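Local structure of trilobed Protease (Pyrococcus furiosus, 2GOP) at residues F154-T159 and E163-F168; I87-L92 and K98-A103. The protein forms a seven-bladed beta-propeller domain of an archaeal protease, and probably controls substrate access to the catalytic part. All coordinates share one frame; numbering follows the deposited sequence. Where two conformers were deposited one is given.

Contact 1: residues F154-T159 and E163-F168; sequences FWIFDT and EVIEEF
F154 pairs with F168 in the outer beta hairpin of a propeller blade, where strand 151-158 runs antiparallel to strand 163-171, the fourth and outer strand. Their rings lie nearly parallel, planes 8° apart, but are slid so far that they barely overlap (centroids 4.6 Å). This slide leaves F154 CB over the F168 face, a CH-pi contact 3.6 Å from the centroid. The F168 ring is brought back alongside F154, its CG standing between backbone N and carbonyl carbon (chi1 62°). On the other face of the sheet W155 and E167 run side by side, NE1 of W155 3.2 Å from OE2 of E167, with indole and carboxylate planes 53° apart; E167 OE2 forms a salt bridge with K124. Further along, the F157 ring lies against the backbone of E163, and its CD1 meets V164 CG2 at 3.9 Å. W205 stacks on F168, while R116 forms a salt bridge with D158, whose carboxylate also binds the turn at E160 N and S161 N. A classic beta bulge shifts the register by one between I156 and F157: I165 and E166 both face I156, whose O accepts bonds from I165 N (2.9 Å) and, weakly, E166 N (3.5 Å).

Contact 2: residues I87-L92 and K98-A103; sequences IWVADL and KKILEA
I87 faces both I100 and L101 across the outer hairpin of another propeller blade, a classic beta bulge between antiparallel strands 84-91 and 96-103. Among the backbone bonds, I87 O carries two: a firm one from I100 N (2.8 Å) and a weak one from L101 N (3.3 Å). I87 N returns a bond to L101 O, and past the bulge V89 and K98 form a hydrogen-bonded pair, each N donating to the other's O. A water donates to V89 O at 2.6 Å and accepts weakly from K98 NZ.

The apolar contacts gather on I100. Its CG1 sits between backbone N and carbonyl carbon (chi1 67°), which lets this branch meet I87 CG2 at 3.8 Å while CD1 reaches V89 CG2 at the same distance. I87 and L101 lie alongside each other. L118 touches V89 and I100, and I120 touches I87 and L101, so this face packs on strand 117-123 of the next blade.

On the other side of the sheet K99 N lies over one face of the W88 indole, whose CE3 comes to 3.2 Å from K98 C. K99 CB forms a CH-pi contact with the five-membered ring, 3.9 Å from the centroid and 23° off the normal. R77 adds a cation-pi contact and F75 a ring contact, while W88 NE1 donates to E86 OE1.

Among the charged groups, the extended K99 side chain runs on to E102, its NZ forming a salt bridge with OE1 at 2.7 Å from above the carboxylate plane; OE2 forms another with K82. The chemistry implies two roles: I87, V89, I100 and L101 make an apolar surface against the next blade, K98 at its margin, while W88, the K99 methylenes and the K99-E102 salt bridge lie on the other face.

Contact 2 closes before contact 1 opens along the chain, and the two lie on the same side of its centre, their own centres 13 Å apart. Each joins the third and fourth strands of a four-stranded antiparallel sheet, 84-91 with 96-103 and then 151-158 with 163-171, so they occupy equivalent outer places in successive propeller blades. The blades meet directly: F157 CD2 packs on I100 CD1 at 3.5 Å, and W155 rests on L101 and A103. With the open Velcro topology leaving the ring unlatched between its first and last blades, such apolar seams between neighbouring blades probably contribute to holding the ring together.

Contact 1: residues F154-T159 and E163-F168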
loop_
_atom_site.group_PDB
_atom_site.type_symbol
_atom_site.label_atom_id
_atom_site.label_comp_id
_atom_site.label_asym_id
_atom_site.label_seq_id
_atom_site.Cartn_x
_atom_site.Cartn_y
_atom_site.Cartn_z
ATOM N N PHE A 154 -21.143 -4.307 0.461
ATOM C CA PHE A 154 -21.106 -5.748 0.667
ATOM C C PHE A 154 -22.435 -6.358 0.187
ATOM O O PHE A 154 -23.509 -5.986 0.671
ATOM C CB PHE A 154 -20.905 -6.070 2.154
ATOM C CG PHE A 154 -19.573 -5.593 2.732
ATOM C CD1 PHE A 154 -19.305 -4.241 2.891
ATOM C CD2 PHE A 154 -18.615 -6.512 3.162
ATOM C CE1 PHE A 154 -18.098 -3.805 3.438
ATOM C CE2 PHE A 154 -17.418 -6.081 3.703
ATOM C CZ PHE A 154 -17.165 -4.714 3.852
ATOM N N TRP A 155 -22.356 -7.295 -0.757
ATOM C CA TRP A 155 -23.527 -8.032 -1.215
ATOM C C TRP A 155 -23.398 -9.515 -0.871
ATOM O O TRP A 155 -22.352 -10.129 -1.116
ATOM C CB TRP A 155 -23.673 -7.958 -2.732
ATOM C CG TRP A 155 -23.884 -6.625 -3.355
ATOM C CD1 TRP A 155 -25.071 -6.039 -3.627
ATOM C CD2 TRP A 155 -22.873 -5.764 -3.912
ATOM N NE1 TRP A 155 -24.871 -4.838 -4.276
ATOM C CE2 TRP A 155 -23.527 -4.653 -4.463
ATOM C CE3 TRP A 155 -21.472 -5.814 -3.963
ATOM C CZ2 TRP A 155 -22.833 -3.596 -5.063
ATOM C CZ3 TRP A 155 -20.790 -4.773 -4.562
ATOM C CH2 TRP A 155 -21.472 -3.670 -5.092
ATOM N N ILE A 156 -24.463 -10.097 -0.332
ATOM C CA ILE A 156 -24.572 -11.547 -0.255
ATOM C C ILE A 156 -25.575 -11.976 -1.314
ATOM O O ILE A 156 -26.738 -11.581 -1.273
ATOM C CB ILE A 156 -25.015 -12.031 1.132
ATOM C CG1 ILE A 156 -24.007 -11.576 2.194
ATOM C CG2 ILE A 156 -25.117 -13.555 1.168
ATOM C CD1 ILE A 156 -24.300 -12.133 3.583
ATOM N N PHE A 157 -25.099 -12.744 -2.285
ATOM C CA PHE A 157 -25.939 -13.268 -3.335
ATOM C C PHE A 157 -26.188 -14.755 -3.090
ATOM O O PHE A 157 -25.280 -15.498 -2.715
ATOM C CB PHE A 157 -25.284 -13.068 -4.704
ATOM C CG PHE A 157 -26.212 -13.337 -5.846
ATOM C CD1 PHE A 157 -27.023 -12.326 -6.348
ATOM C CD2 PHE A 157 -26.309 -14.607 -6.399
ATOM C CE1 PHE A 157 -27.892 -12.577 -7.389
ATOM C CE2 PHE A 157 -27.192 -14.860 -7.441
ATOM C CZ PHE A 157 -27.974 -13.847 -7.932
ATOM N N ASP A 158 -27.428 -15.170 -3.319
ATOM C CA ASP A 158 -27.862 -16.538 -3.100
ATOM C C ASP A 158 -28.130 -17.178 -4.449
ATOM O O ASP A 158 -29.003 -16.730 -5.185
ATOM C CB ASP A 158 -29.138 -16.518 -2.253
ATOM C CG ASP A 158 -29.734 -17.900 -2.031
ATOM O OD1 ASP A 158 -29.082 -18.915 -2.348
ATOM O OD2 ASP A 158 -30.881 -17.962 -1.537
ATOM N N THR A 159 -27.385 -18.228 -4.776
ATOM C CA THR A 159 -27.566 -18.917 -6.063
ATOM C C THR A 159 -28.852 -19.759 -6.124
ATOM O O THR A 159 -29.330 -20.080 -7.206
ATOM C CB THR A 159 -26.356 -19.821 -6.399
ATOM O OG1 THR A 159 -26.243 -20.862 -5.423
ATOM C CG2 THR A 159 -25.086 -19.008 -6.442
ATOM N N GLU A 163 -30.947 -14.186 -6.144
ATOM C CA GLU A 163 -30.977 -12.746 -5.895
ATOM C C GLU A 163 -30.032 -12.334 -4.768
ATOM O O GLU A 163 -29.468 -13.183 -4.075
ATOM C CB GLU A 163 -32.407 -12.295 -5.577
ATOM C CG GLU A 163 -32.941 -12.754 -4.214
ATOM C CD GLU A 163 -34.470 -12.722 -4.120
ATOM O OE1 GLU A 163 -35.126 -12.100 -4.989
ATOM O OE2 GLU A 163 -35.013 -13.325 -3.168
ATOM N N VAL A 164 -29.856 -11.025 -4.609
ATOM C CA VAL A 164 -29.127 -10.462 -3.471
ATOM C C VAL A 164 -30.047 -10.549 -2.267
ATOM O O VAL A 164 -31.184 -10.094 -2.336
ATOM C CB VAL A 164 -28.734 -8.971 -3.692
ATOM C CG1 VAL A 164 -28.108 -8.390 -2.433
ATOM C CG2 VAL A 164 -27.788 -8.830 -4.866
ATOM N N ILE A 165 -29.567 -11.151 -1.180
ATOM C CA ILE A 165 -30.387 -11.353 0.026
ATOM C C ILE A 165 -29.962 -10.450 1.174
ATOM O O ILE A 165 -30.743 -10.204 2.086
ATOM C CB ILE A 165 -30.401 -12.836 0.501
ATOM C CG1 ILE A 165 -28.983 -13.399 0.647
ATOM C CG2 ILE A 165 -31.214 -13.691 -0.472
ATOM C CD1 ILE A 165 -28.937 -14.747 1.338
ATOM N N GLU A 166 -28.710 -10.004 1.148
ATOM C CA GLU A 166 -28.211 -9.014 2.090
ATOM C C GLU A 166 -27.311 -8.030 1.345
ATOM O O GLU A 166 -26.632 -8.404 0.384
ATOM C CB GLU A 166 -27.446 -9.675 3.242
ATOM C CG GLU A 166 -28.337 -10.229 4.376
ATOM C CD GLU A 166 -28.425 -11.751 4.430
ATOM O OE1 GLU A 166 -27.670 -12.437 3.707
ATOM O OE2 GLU A 166 -29.249 -12.264 5.222
ATOM N N GLU A 167 -27.327 -6.781 1.793
ATOM C CA GLU A 167 -26.528 -5.718 1.210
ATOM C C GLU A 167 -26.287 -4.653 2.282
ATOM O O GLU A 167 -27.220 -4.220 2.949
ATOM C CB GLU A 167 -27.233 -5.127 -0.017
ATOM C CG GLU A 167 -26.603 -3.826 -0.544
ATOM C CD GLU A 167 -27.017 -3.470 -1.968
ATOM O OE1 GLU A 167 -27.970 -4.066 -2.502
ATOM O OE2 GLU A 167 -26.379 -2.577 -2.556
ATOM N N PHE A 168 -25.035 -4.264 2.489
ATOM C CA PHE A 168 -24.746 -3.159 3.406
ATOM C C PHE A 168 -23.518 -2.392 2.975
ATOM O O PHE A 168 -22.742 -2.851 2.138
ATOM C CB PHE A 168 -24.606 -3.639 4.857
ATOM C CG PHE A 168 -23.474 -4.598 5.094
ATOM C CD1 PHE A 168 -22.232 -4.139 5.514
ATOM C CD2 PHE A 168 -23.662 -5.964 4.935
ATOM C CE1 PHE A 168 -21.199 -5.016 5.756
ATOM C CE2 PHE A 168 -22.639 -6.848 5.169
ATOM C CZ PHE A 168 -21.399 -6.377 5.590
#

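Contact 2: residues I87-L92 and K98-A103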
loop_
_atom_site.group_PDB
_atom_site.type_symbol
_atom_site.label_atom_id
_atom_site.label_comp_id
_atom_site.label_asym_id
_atom_site.label_seq_id
_atom_site.Cartn_x
_atom_site.Cartn_y
_atom_site.Cartn_z
ATOM N N ILE A 87 -20.295 -9.334 -12.053
ATOM C CA ILE A 87 -20.133 -10.648 -11.456
ATOM C C ILE A 87 -21.066 -11.628 -12.170
ATOM O O ILE A 87 -22.239 -11.327 -12.403
ATOM C CB ILE A 87 -20.401 -10.635 -9.944
ATOM C CG1 ILE A 87 -19.425 -9.687 -9.242
ATOM C CG2 ILE A 87 -20.290 -12.048 -9.367
ATOM C CD1 ILE A 87 -17.931 -9.942 -9.523
ATOM N N TRP A 88 -20.500 -12.780 -12.528
ATOM C CA TRP A 88 -21.184 -13.846 -13.225
ATOM C C TRP A 88 -21.073 -15.129 -12.415
ATOM O O TRP A 88 -20.163 -15.286 -11.594
ATOM C CB TRP A 88 -20.521 -14.096 -14.586
ATOM C CG TRP A 88 -20.887 -13.121 -15.636
ATOM C CD1 TRP A 88 -20.607 -11.789 -15.653
ATOM C CD2 TRP A 88 -21.593 -13.400 -16.848
ATOM N NE1 TRP A 88 -21.105 -11.219 -16.795
ATOM C CE2 TRP A 88 -21.717 -12.187 -17.547
ATOM C CE3 TRP A 88 -22.137 -14.561 -17.408
ATOM C CZ2 TRP A 88 -22.373 -12.097 -18.775
ATOM C CZ3 TRP A 88 -22.784 -14.468 -18.620
ATOM C CH2 TRP A 88 -22.891 -13.250 -19.294
ATOM N N VAL A 89 -21.985 -16.053 -12.682
ATOM C CA VAL A 89 -21.902 -17.405 -12.154
ATOM C C VAL A 89 -22.159 -18.405 -13.284
ATOM O O VAL A 89 -23.141 -18.287 -14.006
ATOM C CB VAL A 89 -22.911 -17.618 -10.997
ATOM C CG1 VAL A 89 -22.843 -19.055 -10.489
ATOM C CG2 VAL A 89 -22.612 -16.636 -9.858
ATOM N N ALA A 90 -21.250 -19.368 -13.434
ATOM C CA ALA A 90 -21.391 -20.448 -14.400
ATOM C C ALA A 90 -21.673 -21.745 -13.662
ATOM O O ALA A 90 -21.048 -22.058 -12.646
ATOM C CB ALA A 90 -20.130 -20.593 -15.233
ATOM N N ASP A 91 -22.624 -22.495 -14.191
ATOM C CA ASP A 91 -22.995 -23.777 -13.650
ATOM C C ASP A 91 -22.282 -24.844 -14.469
ATOM O O ASP A 91 -22.634 -25.096 -15.623
ATOM C CB ASP A 91 -24.506 -23.931 -13.722
ATOM C CG ASP A 91 -25.012 -25.071 -12.883
ATOM O OD1 ASP A 91 -24.549 -26.217 -13.088
ATOM O OD2 ASP A 91 -25.880 -24.814 -12.019
ATOM N N LEU A 92 -21.267 -25.455 -13.870
ATOM C CA LEU A 92 -20.426 -26.422 -14.575
ATOM C C LEU A 92 -21.170 -27.724 -14.917
ATOM O O LEU A 92 -20.747 -28.455 -15.815
ATOM C CB LEU A 92 -19.167 -26.746 -13.757
ATOM C CG LEU A 92 -18.231 -25.589 -13.380
ATOM C CD1 LEU A 92 -17.044 -26.138 -12.631
ATOM C CD2 LEU A 92 -17.761 -24.819 -14.602
ATOM N N LYS A 98 -24.590 -16.775 -16.261
ATOM C CA LYS A 98 -25.334 -15.533 -16.320
ATOM C C LYS A 98 -24.689 -14.458 -15.469
ATOM O O LYS A 98 -24.007 -14.750 -14.484
ATOM C CB LYS A 98 -26.777 -15.738 -15.840
ATOM C CG LYS A 98 -26.884 -16.326 -14.439
ATOM C CD LYS A 98 -28.034 -15.705 -13.652
ATOM C CE LYS A 98 -28.409 -16.555 -12.438
ATOM N NZ LYS A 98 -27.240 -17.201 -11.773
ATOM N N LYS A 99 -24.929 -13.213 -15.861
ATOM C CA LYS A 99 -24.560 -12.049 -15.073
ATOM C C LYS A 99 -25.496 -11.989 -13.866
ATOM O O LYS A 99 -26.711 -12.103 -14.022
ATOM C CB LYS A 99 -24.715 -10.809 -15.953
ATOM C CG LYS A 99 -24.492 -9.465 -15.301
ATOM C CD LYS A 99 -25.030 -8.375 -16.235
ATOM C CE LYS A 99 -24.813 -6.983 -15.677
ATOM N NZ LYS A 99 -25.391 -5.957 -16.584
ATOM N N ILE A 100 -24.939 -11.830 -12.665
ATOM C CA ILE A 100 -25.767 -11.706 -11.460
ATOM C C ILE A 100 -25.705 -10.334 -10.792
ATOM O O ILE A 100 -26.563 -10.011 -9.975
ATOM C CB ILE A 100 -25.441 -12.794 -10.424
ATOM C CG1 ILE A 100 -24.032 -12.608 -9.839
ATOM C CG2 ILE A 100 -25.613 -14.155 -11.049
ATOM C CD1 ILE A 100 -23.802 -13.341 -8.503
ATOM N N LEU A 101 -24.716 -9.523 -11.152
ATOM C CA LEU A 101 -24.513 -8.233 -10.511
ATOM C C LEU A 101 -23.652 -7.320 -11.363
ATOM O O LEU A 101 -22.782 -7.775 -12.094
ATOM C CB LEU A 101 -23.830 -8.427 -9.154
ATOM C CG LEU A 101 -23.601 -7.160 -8.326
ATOM C CD1 LEU A 101 -24.828 -6.895 -7.465
ATOM C CD2 LEU A 101 -22.342 -7.295 -7.500
ATOM N N GLU A 102 -23.906 -6.025 -11.232
ATOM C CA GLU A 102 -23.132 -4.979 -11.873
ATOM C C GLU A 102 -22.613 -4.015 -10.805
ATOM O O GLU A 102 -23.352 -3.621 -9.896
ATOM C CB GLU A 102 -24.022 -4.224 -12.863
ATOM C CG GLU A 102 -23.266 -3.528 -13.968
ATOM C CD GLU A 102 -24.180 -2.987 -15.053
ATOM O OE1 GLU A 102 -25.249 -3.589 -15.293
ATOM O OE2 GLU A 102 -23.820 -1.962 -15.672
ATOM N N ALA A 103 -21.344 -3.641 -10.914
ATOM C CA ALA A 103 -20.751 -2.671 -9.996
ATOM C C ALA A 103 -19.627 -1.911 -10.680
ATOM O O ALA A 103 -19.123 -2.335 -11.708
ATOM C CB ALA A 103 -20.236 -3.365 -8.745
HETATM O O HOH W 1 -25.339 -19.575 -13.368
#